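PDB 5HU7: putative polyketide synthase from Brevibacillus brevis, which probably catalyses the dehydration of beta-hydroxyacyl intermediates held on acyl carrier protein during polyketide assembly by a trans-acyltransferase synthase. Local coordinates for residues Phe50-Tyr55 / Gly240-Glu245; Ala54-Ala59 / Leu206-Ser211; Ser80-Asp85 / Val126-Met131. All coordinates share one frame; numbering follows the deposited sequence.

Contact 1 of 3, residues Phe50-Tyr55 / Gly240-Glu245; sequences FPLIAY and GTFTLE
L52 and F242 make the tightest touch between F50-Y55 and G240-E245: CD2 of L52 lies 3.2 Å from CD2 of F242, short for two carbons, and meets the ring obliquely. The two side chains run past each other in opposite senses. With CG between the backbone N and the carbonyl carbon (chi1 76°), the F242 ring is brought against the first turn of helix 52-65. There F242 CE2 is 3.6 Å from the carbonyl O of L52. Y55 supplies the second apolar touch; Y55 CD2 lies near the plane of the F242 ring, at the edge, 3.8 Å from F242 CE2. F50 in turn meets the Y55 ring edge-to-face (T-shaped), with F50 CD2 over the ring centre, 3.6 Å above the plane. The Y55 hydroxyl is hydrogen-bonded outside this cluster, to the backbone N of L88. At the corner of the strand, the carbonyl O of G240 lies 3.6 Å from L52 CD2; G240 has a positive phi of 80°, a backbone shape readily taken by glycine. The loose side begins one residue on: T241 is partly exposed, turns its CB away from the helix, and its OG1 is hydrogen-bonded to D239 OD1. The 218 Å² buried here thus comes mainly from L52, F242, G240 and Y55. Packing of a central helix against the antiparallel sheet that wraps it is the core feature of the hotdog fold, and the contact is consistent with the double hotdog of polyketide synthase dehydratases.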
ATOM      1  N   PHE A  50      -8.986  20.200   9.780  1.00 64.85           N
ATOM      2  CA  PHE A  50      -9.097  19.342   8.595  1.00 64.43           C
ATOM      3  C   PHE A  50     -10.546  19.430   8.103  1.00 68.55           C
ATOM      4  O   PHE A  50     -11.443  19.388   8.934  1.00 69.09           O
ATOM      5  CB  PHE A  50      -8.771  17.884   8.951  1.00 64.86           C
ATOM      6  CG  PHE A  50      -8.568  16.955   7.776  1.00 65.49           C
ATOM      7  CD1 PHE A  50      -7.432  17.055   6.981  1.00 69.19           C
ATOM      8  CD2 PHE A  50      -9.411  15.877   7.570  1.00 65.61           C
ATOM      9  CE1 PHE A  50      -7.210  16.172   5.937  1.00 69.54           C
ATOM     10  CE2 PHE A  50      -9.152  14.947   6.564  1.00 67.46           C
ATOM     11  CZ  PHE A  50      -8.064  15.103   5.749  1.00 67.39           C
ATOM     12  N   PRO A  51     -10.820  19.592   6.797  1.00 67.10           N
ATOM     13  CA  PRO A  51     -12.219  19.693   6.353  1.00 65.80           C
ATOM     14  C   PRO A  51     -13.099  18.512   6.763  1.00 68.63           C
ATOM     15  O   PRO A  51     -12.655  17.375   6.710  1.00 68.14           O
ATOM     16  CB  PRO A  51     -12.108  19.818   4.834  1.00 67.74           C
ATOM     17  CG  PRO A  51     -10.753  20.206   4.560  1.00 73.38           C
ATOM     18  CD  PRO A  51      -9.881  19.723   5.662  1.00 69.89           C
ATOM     19  N   LEU A  52     -14.335  18.790   7.184  1.00 65.61           N
ATOM     20  CA  LEU A  52     -15.320  17.789   7.631  1.00 65.73           C
ATOM     21  C   LEU A  52     -15.514  16.618   6.623  1.00 68.72           C
ATOM     22  O   LEU A  52     -15.264  15.460   6.969  1.00 66.74           O
ATOM     23  CB  LEU A  52     -16.663  18.484   7.980  1.00 66.51           C
ATOM     24  CG  LEU A  52     -16.667  19.466   9.176  1.00 72.78           C
ATOM     25  CD1 LEU A  52     -18.020  20.233   9.365  1.00 74.28           C
ATOM     26  CD2 LEU A  52     -16.209  18.818  10.431  1.00 74.50           C
ATOM     27  N   ILE A  53     -15.914  16.923   5.385  1.00 65.92           N
ATOM     28  CA  ILE A  53     -16.064  15.914   4.317  1.00 67.09           C
ATOM     29  C   ILE A  53     -14.790  15.130   4.005  1.00 64.83           C
ATOM     30  O   ILE A  53     -14.867  14.000   3.521  1.00 63.16           O
ATOM     31  CB  ILE A  53     -16.646  16.514   3.010  1.00 73.01           C
ATOM     32  CG1 ILE A  53     -15.789  17.755   2.551  1.00 77.24           C
ATOM     33  CG2 ILE A  53     -18.142  16.832   3.222  1.00 74.92           C
ATOM     34  CD1 ILE A  53     -16.028  18.223   1.202  1.00100.51           C
ATOM     35  N   ALA A  54     -13.634  15.711   4.269  1.00 59.34           N
ATOM     36  CA  ALA A  54     -12.389  15.025   3.996  1.00 59.52           C
ATOM     37  C   ALA A  54     -12.250  13.776   4.864  1.00 62.04           C
ATOM     38  O   ALA A  54     -11.738  12.770   4.387  1.00 61.16           O
ATOM     39  CB  ALA A  54     -11.220  15.950   4.199  1.00 61.07           C
ATOM     40  N   TYR A  55     -12.818  13.798   6.098  1.00 56.77           N
ATOM     41  CA  TYR A  55     -12.812  12.642   6.985  1.00 55.08           C
ATOM     42  C   TYR A  55     -13.659  11.512   6.418  1.00 58.99           C
ATOM     43  O   TYR A  55     -13.288  10.351   6.555  1.00 62.28           O
ATOM     44  CB  TYR A  55     -13.385  13.016   8.360  1.00 54.10           C
ATOM     45  CG  TYR A  55     -12.532  13.957   9.180  1.00 52.85           C
ATOM     46  CD1 TYR A  55     -11.414  13.491   9.875  1.00 54.28           C
ATOM     47  CD2 TYR A  55     -12.913  15.274   9.371  1.00 53.90           C
ATOM     48  CE1 TYR A  55     -10.703  14.326  10.744  1.00 53.96           C
ATOM     49  CE2 TYR A  55     -12.196  16.122  10.212  1.00 55.40           C
ATOM     50  CZ  TYR A  55     -11.118  15.632  10.927  1.00 58.83           C
ATOM     51  OH  TYR A  55     -10.434  16.449  11.778  1.00 66.43           O
ATOM     52  N   GLY A 240     -14.525  22.267  14.278  1.00 62.50           N
ATOM     53  CA  GLY A 240     -13.913  21.136  13.594  1.00 60.77           C
ATOM     54  C   GLY A 240     -14.487  19.755  13.917  1.00 61.23           C
ATOM     55  O   GLY A 240     -14.039  18.760  13.343  1.00 57.79           O
ATOM     56  N   THR A 241     -15.485  19.663  14.807  1.00 57.98           N
ATOM     57  CA  THR A 241     -16.098  18.376  15.144  1.00 57.17           C
ATOM     58  C   THR A 241     -17.440  18.156  14.435  1.00 58.47           C
ATOM     59  O   THR A 241     -18.107  19.088  14.013  1.00 59.57           O
ATOM     60  CB  THR A 241     -16.283  18.201  16.670  1.00 63.32           C
ATOM     61  OG1 THR A 241     -17.324  19.044  17.143  1.00 60.53           O
ATOM     62  CG2 THR A 241     -14.987  18.387  17.463  1.00 60.64           C
ATOM     63  N   PHE A 242     -17.839  16.918  14.348  1.00 54.59           N
ATOM     64  CA  PHE A 242     -19.135  16.540  13.844  1.00 55.50           C
ATOM     65  C   PHE A 242     -19.456  15.108  14.220  1.00 57.67           C
ATOM     66  O   PHE A 242     -18.568  14.340  14.564  1.00 56.58           O
ATOM     67  CB  PHE A 242     -19.230  16.717  12.318  1.00 57.18           C
ATOM     68  CG  PHE A 242     -18.526  15.639  11.510  1.00 57.63           C
ATOM     69  CD1 PHE A 242     -19.186  14.459  11.159  1.00 59.62           C
ATOM     70  CD2 PHE A 242     -17.230  15.822  11.062  1.00 57.96           C
ATOM     71  CE1 PHE A 242     -18.580  13.529  10.317  1.00 58.68           C
ATOM     72  CE2 PHE A 242     -16.621  14.877  10.243  1.00 59.89           C
ATOM     73  CZ  PHE A 242     -17.299  13.753   9.861  1.00 57.55           C
ATOM     74  N   THR A 243     -20.749  14.773  14.149  1.00 54.87           N
ATOM     75  CA  THR A 243     -21.285  13.429  14.300  1.00 54.18           C
ATOM     76  C   THR A 243     -22.221  13.168  13.122  1.00 56.94           C
ATOM     77  O   THR A 243     -22.842  14.103  12.605  1.00 56.52           O
ATOM     78  CB  THR A 243     -22.022  13.217  15.639  1.00 66.19           C
ATOM     79  OG1 THR A 243     -23.081  14.156  15.739  1.00 71.60           O
ATOM     80  CG2 THR A 243     -21.097  13.308  16.844  1.00 63.10           C
ATOM     81  N   LEU A 244     -22.316  11.907  12.692  1.00 52.95           N
ATOM     82  CA  LEU A 244     -23.205  11.536  11.595  1.00 51.65           C
ATOM     83  C   LEU A 244     -23.733  10.166  11.856  1.00 53.07           C
ATOM     84  O   LEU A 244     -22.980   9.202  11.883  1.00 50.60           O
ATOM     85  CB  LEU A 244     -22.429  11.643  10.276  1.00 50.45           C
ATOM     86  CG  LEU A 244     -23.045  11.166   8.977  1.00 54.51           C
ATOM     87  CD1 LEU A 244     -24.238  11.895   8.645  1.00 55.38           C
ATOM     88  CD2 LEU A 244     -22.060  11.336   7.849  1.00 60.74           C
ATOM     89  N   GLU A 245     -25.030  10.071  12.084  1.00 52.76           N
ATOM     90  CA  GLU A 245     -25.651   8.794  12.376  1.00 53.02           C
ATOM     91  C   GLU A 245     -25.579   7.807  11.238  1.00 55.86           C
ATOM     92  O   GLU A 245     -25.302   6.648  11.488  1.00 55.59           O
ATOM     93  CB  GLU A 245     -27.102   8.964  12.860  1.00 56.01           C
ATOM     94  CG  GLU A 245     -27.220   9.080  14.370  1.00 79.63           C
ATOM     95  CD  GLU A 245     -26.584   7.925  15.136  1.00117.37           C
ATOM     96  OE1 GLU A 245     -27.085   6.781  15.018  1.00101.21           O
ATOM     97  OE2 GLU A 245     -25.518   8.148  15.761  1.00119.14           O
TER

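Contact 2 of 3, residues Ala54-Ala59 / Leu206-Ser211; sequences AYLEMA and LVFHPS
E57 and F208 lie alongside each other and run in opposite directions, with the carboxylate plane turned 73° from the ring. OE1 of E57 approaches the edge of that ring, 3.2 Å from F208 CD2. The bend at chi2 (52°) folds the glutamate chain toward the loop, where OE1 accepts two backbone hydrogen bonds: from F208 N at 3.0 Å, nearly straight (175° at the hydrogen), and from V207 N at 3.3 Å. Both N-H groups come from the same face of the carboxylate, well out of its plane. E57 OE2 touches L206 CA at 3.6 Å; its polar partners are R60, by a salt bridge, and H13, by a hydrogen bond. The F208 ring then slants across L56, whose CB is 3.8 Å from F208 CE2. Beyond the interface, H209 ND1 accepts from S211 N at 3.0 Å, a capping bond just before helix 212-227. An alanine in place of E57 would probably leave the N-H groups of V207 and F208 without this acceptor and R60 without its carboxylate mate. The chemistry implies a buried carboxylate whose charge is likely to be balanced by R60, and which ties the loop to the helix through the loop's own backbone N-H groups.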
ATOM      1  N   ALA A  54     -13.634  15.711   4.269  1.00 59.34           N
ATOM      2  CA  ALA A  54     -12.389  15.025   3.996  1.00 59.52           C
ATOM      3  C   ALA A  54     -12.250  13.776   4.864  1.00 62.04           C
ATOM      4  O   ALA A  54     -11.738  12.770   4.387  1.00 61.16           O
ATOM      5  CB  ALA A  54     -11.220  15.950   4.199  1.00 61.07           C
ATOM      6  N   TYR A  55     -12.818  13.798   6.098  1.00 56.77           N
ATOM      7  CA  TYR A  55     -12.812  12.642   6.985  1.00 55.08           C
ATOM      8  C   TYR A  55     -13.659  11.512   6.418  1.00 58.99           C
ATOM      9  O   TYR A  55     -13.288  10.351   6.555  1.00 62.28           O
ATOM     10  CB  TYR A  55     -13.385  13.016   8.360  1.00 54.10           C
ATOM     11  CG  TYR A  55     -12.532  13.957   9.180  1.00 52.85           C
ATOM     12  CD1 TYR A  55     -11.414  13.491   9.875  1.00 54.28           C
ATOM     13  CD2 TYR A  55     -12.913  15.274   9.371  1.00 53.90           C
ATOM     14  CE1 TYR A  55     -10.703  14.326  10.744  1.00 53.96           C
ATOM     15  CE2 TYR A  55     -12.196  16.122  10.212  1.00 55.40           C
ATOM     16  CZ  TYR A  55     -11.118  15.632  10.927  1.00 58.83           C
ATOM     17  OH  TYR A  55     -10.434  16.449  11.778  1.00 66.43           O
ATOM     18  N   LEU A  56     -14.798  11.840   5.792  1.00 52.71           N
ATOM     19  CA  LEU A  56     -15.696  10.842   5.228  1.00 53.16           C
ATOM     20  C   LEU A  56     -15.148  10.240   3.967  1.00 56.56           C
ATOM     21  O   LEU A  56     -15.228   9.030   3.759  1.00 57.01           O
ATOM     22  CB  LEU A  56     -17.050  11.465   4.953  1.00 55.04           C
ATOM     23  CG  LEU A  56     -17.775  12.104   6.154  1.00 58.89           C
ATOM     24  CD1 LEU A  56     -19.028  12.815   5.671  1.00 59.79           C
ATOM     25  CD2 LEU A  56     -18.108  11.090   7.190  1.00 56.80           C
ATOM     26  N   GLU A  57     -14.622  11.094   3.109  1.00 55.63           N
ATOM     27  CA  GLU A  57     -13.979  10.718   1.840  1.00 57.22           C
ATOM     28  C   GLU A  57     -12.732   9.825   2.070  1.00 59.83           C
ATOM     29  O   GLU A  57     -12.581   8.821   1.385  1.00 57.73           O
ATOM     30  CB  GLU A  57     -13.608  11.990   1.062  1.00 59.26           C
ATOM     31  CG  GLU A  57     -13.048  11.779  -0.321  1.00 66.96           C
ATOM     32  CD  GLU A  57     -13.859  10.892  -1.234  1.00 77.12           C
ATOM     33  OE1 GLU A  57     -15.100  10.985  -1.186  1.00 83.54           O
ATOM     34  OE2 GLU A  57     -13.267  10.076  -1.976  1.00 78.18           O
ATOM     35  N   MET A  58     -11.886  10.174   3.059  1.00 59.49           N
ATOM     36  CA  MET A  58     -10.695   9.391   3.426  1.00 61.31           C
ATOM     37  C   MET A  58     -11.091   7.999   3.947  1.00 62.32           C
ATOM     38  O   MET A  58     -10.545   7.001   3.512  1.00 60.83           O
ATOM     39  CB  MET A  58      -9.846  10.126   4.477  1.00 64.81           C
ATOM     40  CG  MET A  58      -8.442   9.597   4.576  1.00 72.62           C
ATOM     41  SD  MET A  58      -7.460  10.196   5.981  1.00 79.27           S
ATOM     42  CE  MET A  58      -7.374  11.787   5.656  1.00 76.29           C
ATOM     43  N   ALA A  59     -12.051   7.943   4.865  1.00 57.62           N
ATOM     44  CA  ALA A  59     -12.566   6.693   5.432  1.00 55.92           C
ATOM     45  C   ALA A  59     -13.181   5.789   4.368  1.00 58.77           C
ATOM     46  O   ALA A  59     -12.962   4.576   4.388  1.00 59.89           O
ATOM     47  CB  ALA A  59     -13.608   7.016   6.473  1.00 55.36           C
ATOM     48  N   LEU A 206     -12.769  10.508  -6.448  1.00 85.35           N
ATOM     49  CA  LEU A 206     -13.644  11.098  -5.444  1.00 81.51           C
ATOM     50  C   LEU A 206     -15.128  10.749  -5.545  1.00 85.12           C
ATOM     51  O   LEU A 206     -15.626  10.363  -6.595  1.00 88.81           O
ATOM     52  CB  LEU A 206     -13.488  12.616  -5.512  1.00 81.25           C
ATOM     53  CG  LEU A 206     -12.040  13.137  -5.382  1.00 86.31           C
ATOM     54  CD1 LEU A 206     -12.002  14.668  -5.279  1.00 85.57           C
ATOM     55  CD2 LEU A 206     -11.317  12.456  -4.218  1.00 87.74           C
ATOM     56  N   VAL A 207     -15.797  10.800  -4.405  1.00 76.75           N
ATOM     57  CA  VAL A 207     -17.238  10.698  -4.275  1.00 75.38           C
ATOM     58  C   VAL A 207     -17.709  12.097  -3.804  1.00 77.53           C
ATOM     59  O   VAL A 207     -18.553  12.718  -4.456  1.00 78.87           O
ATOM     60  CB  VAL A 207     -17.669   9.541  -3.329  1.00 78.99           C
ATOM     61  CG1 VAL A 207     -19.131   9.666  -2.898  1.00 77.80           C
ATOM     62  CG2 VAL A 207     -17.429   8.193  -4.006  1.00 80.28           C
ATOM     63  N   PHE A 208     -17.098  12.591  -2.693  1.00 69.64           N
ATOM     64  CA  PHE A 208     -17.349  13.908  -2.127  1.00 68.39           C
ATOM     65  C   PHE A 208     -16.439  14.913  -2.777  1.00 74.87           C
ATOM     66  O   PHE A 208     -15.215  14.733  -2.769  1.00 75.35           O
ATOM     67  CB  PHE A 208     -17.062  13.946  -0.635  1.00 68.13           C
ATOM     68  CG  PHE A 208     -17.984  13.110   0.212  1.00 67.33           C
ATOM     69  CD1 PHE A 208     -19.217  13.598   0.612  1.00 69.52           C
ATOM     70  CD2 PHE A 208     -17.588  11.871   0.677  1.00 66.85           C
ATOM     71  CE1 PHE A 208     -20.044  12.839   1.413  1.00 68.86           C
ATOM     72  CE2 PHE A 208     -18.436  11.096   1.453  1.00 68.09           C
ATOM     73  CZ  PHE A 208     -19.649  11.586   1.817  1.00 66.07           C
ATOM     74  N   HIS A 209     -17.026  16.003  -3.294  1.00 71.02           N
ATOM     75  CA  HIS A 209     -16.302  17.057  -3.958  1.00 71.43           C
ATOM     76  C   HIS A 209     -15.548  17.849  -2.875  1.00 78.55           C
ATOM     77  O   HIS A 209     -16.098  18.051  -1.788  1.00 75.40           O
ATOM     78  CB  HIS A 209     -17.301  17.958  -4.691  1.00 72.07           C
ATOM     79  CG  HIS A 209     -16.685  18.933  -5.626  1.00 75.67           C
ATOM     80  ND1 HIS A 209     -16.159  20.130  -5.171  1.00 76.92           N
ATOM     81  CD2 HIS A 209     -16.520  18.861  -6.963  1.00 77.92           C
ATOM     82  CE1 HIS A 209     -15.645  20.722  -6.243  1.00 77.61           C
ATOM     83  NE2 HIS A 209     -15.936  20.044  -7.354  1.00 78.98           N
ATOM     84  N   PRO A 210     -14.312  18.347  -3.143  1.00 79.35           N
ATOM     85  CA  PRO A 210     -13.586  19.086  -2.103  1.00 79.65           C
ATOM     86  C   PRO A 210     -14.199  20.423  -1.671  1.00 87.35           C
ATOM     87  O   PRO A 210     -13.789  20.949  -0.638  1.00 87.74           O
ATOM     88  CB  PRO A 210     -12.197  19.276  -2.730  1.00 82.74           C
ATOM     89  CG  PRO A 210     -12.417  19.195  -4.164  1.00 87.89           C
ATOM     90  CD  PRO A 210     -13.476  18.184  -4.347  1.00 82.24           C
ATOM     91  N   SER A 211     -15.152  20.979  -2.441  1.00 86.76           N
ATOM     92  CA  SER A 211     -15.779  22.272  -2.145  1.00 87.81           C
ATOM     93  C   SER A 211     -17.213  22.169  -1.629  1.00 92.13           C
ATOM     94  O   SER A 211     -17.799  23.204  -1.338  1.00 93.20           O
ATOM     95  CB  SER A 211     -15.775  23.129  -3.402  1.00 93.74           C
ATOM     96  OG  SER A 211     -14.522  23.072  -4.066  1.00104.42           O
TER

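Contact 3 of 3, residues Ser80-Asp85 / Val126-Met131; sequences SHVATD and VHSHGM
S80-D85 and V126-M131 run antiparallel, the axes of strands 82-84 and 126-131 lying 4.8 Å apart at 176°, with hydrogen-bonded pairs at S80-M131 and A83-H129. In the first pair S80 N bonds M131 O at 2.9 Å and M131 N bonds S80 O at 3.0 Å; in the second, A83 N reaches H129 O at 3.0 Å. S80 to A83 is three steps along the chain, H129 to M131 only two, so the register slips by one: a beta bulge, with H81 at the corner. Next to it is G130, where a modelled CB would fall 3.0 Å from V82 CG2, a clash, so a side chain here would probably not fit unless V82 or the backbone moved. A second, classic bulge lies on the far side of the V126-M131 strand, where H127 and S128 both face I113. On the face of T84 and S128 the two hydroxyls share a hydrogen bond, T84 OG1 to S128 OG 2.9 Å, either able to donate; S128 OG gets there by standing anti to its own nitrogen (chi1 -171°). Y55 packs against both residues from helix 52-65. On the face of A83 and H129, the imidazole has A83 O over one face, offset toward the rim. The D85 and H129 side chains cross at about a right angle, with D85 OD1 3.4 Å from H129 CE1. H127 is held elsewhere, by S115 and D86 O. Chemically, the backbone bonds carry the pairing, and on the helix side a mutual hydroxyl bond lets two polar groups be buried.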
ATOM      1  N   SER A  80     -21.997   4.281   9.466  1.00 50.71           N
ATOM      2  CA  SER A  80     -22.901   4.511  10.599  1.00 49.58           C
ATOM      3  C   SER A  80     -22.102   4.960  11.815  1.00 54.33           C
ATOM      4  O   SER A  80     -20.951   4.571  11.938  1.00 53.23           O
ATOM      5  CB  SER A  80     -23.607   3.208  10.973  1.00 50.99           C
ATOM      6  OG  SER A  80     -24.505   2.801   9.966  1.00 64.80           O
ATOM      7  N   HIS A  81     -22.733   5.717  12.719  1.00 53.30           N
ATOM      8  CA  HIS A  81     -22.151   6.142  13.997  1.00 56.07           C
ATOM      9  C   HIS A  81     -20.810   6.834  13.853  1.00 56.08           C
ATOM     10  O   HIS A  81     -19.879   6.549  14.590  1.00 55.70           O
ATOM     11  CB  HIS A  81     -22.040   4.944  14.944  1.00 59.41           C
ATOM     12  CG  HIS A  81     -23.312   4.178  15.087  1.00 66.59           C
ATOM     13  ND1 HIS A  81     -24.478   4.793  15.506  1.00 71.01           N
ATOM     14  CD2 HIS A  81     -23.573   2.872  14.825  1.00 69.90           C
ATOM     15  CE1 HIS A  81     -25.403   3.841  15.522  1.00 71.49           C
ATOM     16  NE2 HIS A  81     -24.908   2.672  15.096  1.00 71.17           N
ATOM     17  N   VAL A  82     -20.701   7.705  12.868  1.00 52.03           N
ATOM     18  CA  VAL A  82     -19.471   8.453  12.597  1.00 50.44           C
ATOM     19  C   VAL A  82     -19.338   9.601  13.600  1.00 54.91           C
ATOM     20  O   VAL A  82     -20.311  10.293  13.897  1.00 52.15           O
ATOM     21  CB  VAL A  82     -19.417   8.963  11.140  1.00 52.54           C
ATOM     22  CG1 VAL A  82     -18.171   9.799  10.900  1.00 52.31           C
ATOM     23  CG2 VAL A  82     -19.502   7.805  10.135  1.00 52.01           C
ATOM     24  N   ALA A  83     -18.126   9.805  14.110  1.00 56.45           N
ATOM     25  CA  ALA A  83     -17.876  10.854  15.104  1.00 58.11           C
ATOM     26  C   ALA A  83     -16.479  11.392  14.977  1.00 60.97           C
ATOM     27  O   ALA A  83     -15.544  10.618  14.981  1.00 60.13           O
ATOM     28  CB  ALA A  83     -18.113  10.296  16.506  1.00 59.00           C
ATOM     29  N   THR A  84     -16.353  12.709  14.729  1.00 59.86           N
ATOM     30  CA  THR A  84     -15.083  13.425  14.719  1.00 59.40           C
ATOM     31  C   THR A  84     -15.079  14.221  16.002  1.00 63.36           C
ATOM     32  O   THR A  84     -15.710  15.265  16.040  1.00 61.76           O
ATOM     33  CB  THR A  84     -14.901  14.278  13.462  1.00 71.28           C
ATOM     34  OG1 THR A  84     -14.762  13.390  12.338  1.00 74.19           O
ATOM     35  CG2 THR A  84     -13.687  15.205  13.558  1.00 68.93           C
ATOM     36  N   ASP A  85     -14.406  13.707  17.043  1.00 63.27           N
ATOM     37  CA  ASP A  85     -14.350  14.262  18.410  1.00 68.51           C
ATOM     38  C   ASP A  85     -13.154  15.183  18.667  1.00 76.41           C
ATOM     39  O   ASP A  85     -13.278  16.117  19.461  1.00 79.91           O
ATOM     40  CB  ASP A  85     -14.263  13.101  19.471  1.00 74.12           C
ATOM     41  CG  ASP A  85     -13.737  11.721  18.990  1.00 93.82           C
ATOM     42  OD1 ASP A  85     -14.218  11.221  17.954  1.00 91.30           O
ATOM     43  OD2 ASP A  85     -12.746  11.221  19.592  1.00106.67           O
ATOM     44  N   VAL A 126      -6.840   9.810  18.082  1.00 61.12           N
ATOM     45  CA  VAL A 126      -7.907   9.399  17.157  1.00 57.44           C
ATOM     46  C   VAL A 126      -8.793  10.602  16.913  1.00 61.34           C
ATOM     47  O   VAL A 126      -9.399  11.140  17.841  1.00 63.07           O
ATOM     48  CB  VAL A 126      -8.735   8.195  17.681  1.00 58.74           C
ATOM     49  CG1 VAL A 126      -9.907   7.887  16.742  1.00 55.70           C
ATOM     50  CG2 VAL A 126      -7.838   6.973  17.847  1.00 58.89           C
ATOM     51  N   HIS A 127      -8.869  11.025  15.667  1.00 55.86           N
ATOM     52  CA  HIS A 127      -9.635  12.195  15.282  1.00 54.74           C
ATOM     53  C   HIS A 127     -11.025  11.815  14.861  1.00 58.12           C
ATOM     54  O   HIS A 127     -11.942  12.537  15.164  1.00 58.78           O
ATOM     55  CB  HIS A 127      -8.931  12.950  14.120  1.00 55.25           C
ATOM     56  CG  HIS A 127      -7.499  13.297  14.396  1.00 59.58           C
ATOM     57  ND1 HIS A 127      -7.146  14.108  15.452  1.00 62.58           N
ATOM     58  CD2 HIS A 127      -6.370  12.863  13.789  1.00 61.42           C
ATOM     59  CE1 HIS A 127      -5.818  14.161  15.442  1.00 62.73           C
ATOM     60  NE2 HIS A 127      -5.310  13.425  14.462  1.00 62.31           N
ATOM     61  N   SER A 128     -11.184  10.716  14.134  1.00 54.18           N
ATOM     62  CA  SER A 128     -12.478  10.292  13.628  1.00 53.73           C
ATOM     63  C   SER A 128     -12.595   8.760  13.627  1.00 54.96           C
ATOM     64  O   SER A 128     -11.600   8.083  13.467  1.00 53.64           O
ATOM     65  CB  SER A 128     -12.670  10.832  12.210  1.00 55.71           C
ATOM     66  OG  SER A 128     -13.988  10.638  11.729  1.00 63.34           O
ATOM     67  N   HIS A 129     -13.788   8.238  13.863  1.00 50.92           N
ATOM     68  CA  HIS A 129     -14.057   6.810  13.806  1.00 51.44           C
ATOM     69  C   HIS A 129     -15.505   6.565  13.391  1.00 54.96           C
ATOM     70  O   HIS A 129     -16.351   7.450  13.509  1.00 54.04           O
ATOM     71  CB  HIS A 129     -13.714   6.099  15.135  1.00 52.91           C
ATOM     72  CG  HIS A 129     -14.493   6.591  16.307  1.00 57.80           C
ATOM     73  ND1 HIS A 129     -13.937   7.547  17.122  1.00 61.59           N
ATOM     74  CD2 HIS A 129     -15.748   6.353  16.737  1.00 60.40           C
ATOM     75  CE1 HIS A 129     -14.857   7.856  18.017  1.00 61.78           C
ATOM     76  NE2 HIS A 129     -15.974   7.219  17.788  1.00 61.40           N
ATOM     77  N   GLY A 130     -15.766   5.378  12.891  1.00 51.53           N
ATOM     78  CA  GLY A 130     -17.092   4.984  12.471  1.00 50.24           C
ATOM     79  C   GLY A 130     -17.146   3.556  11.998  1.00 52.43           C
ATOM     80  O   GLY A 130     -16.120   2.881  11.946  1.00 49.11           O
ATOM     81  N   MET A 131     -18.348   3.078  11.712  1.00 53.00           N
ATOM     82  CA  MET A 131     -18.582   1.717  11.233  1.00 54.77           C
ATOM     83  C   MET A 131     -18.936   1.769   9.778  1.00 57.56           C
ATOM     84  O   MET A 131     -19.537   2.751   9.344  1.00 56.34           O
ATOM     85  CB  MET A 131     -19.733   1.073  12.002  1.00 59.09           C
ATOM     86  CG  MET A 131     -19.529   1.063  13.509  1.00 66.59           C
ATOM     87  SD  MET A 131     -18.206  -0.046  14.010  1.00 76.07           S
ATOM     88  CE  MET A 131     -17.297   0.993  15.160  1.00 73.99           C
TER

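Overall arrangement
Contacts 1 and 2 are buried near the middle of the chain and share helix 52-65: contact 1 uses its start against strand 241-249, contact 2 its next turn against the loop before helix 212-227. Contact 3, about 13 Å from chain centre to contact centre and partly buried, pairs strands 76-84 and 125-135. It meets contact 1 directly, because V82 and T84 exchange backbone hydrogen bonds with L244 and F242; Y55, shared by contacts 1 and 2, packs on T84 and S128, and L56 of contact 2 on V82. The chemistry follows position: apolar packing under the helix, a buried carboxylate gripping a loop, and backbone pairing with one hydroxyl pair in the sheet, whose other side is partly exposed and mixed.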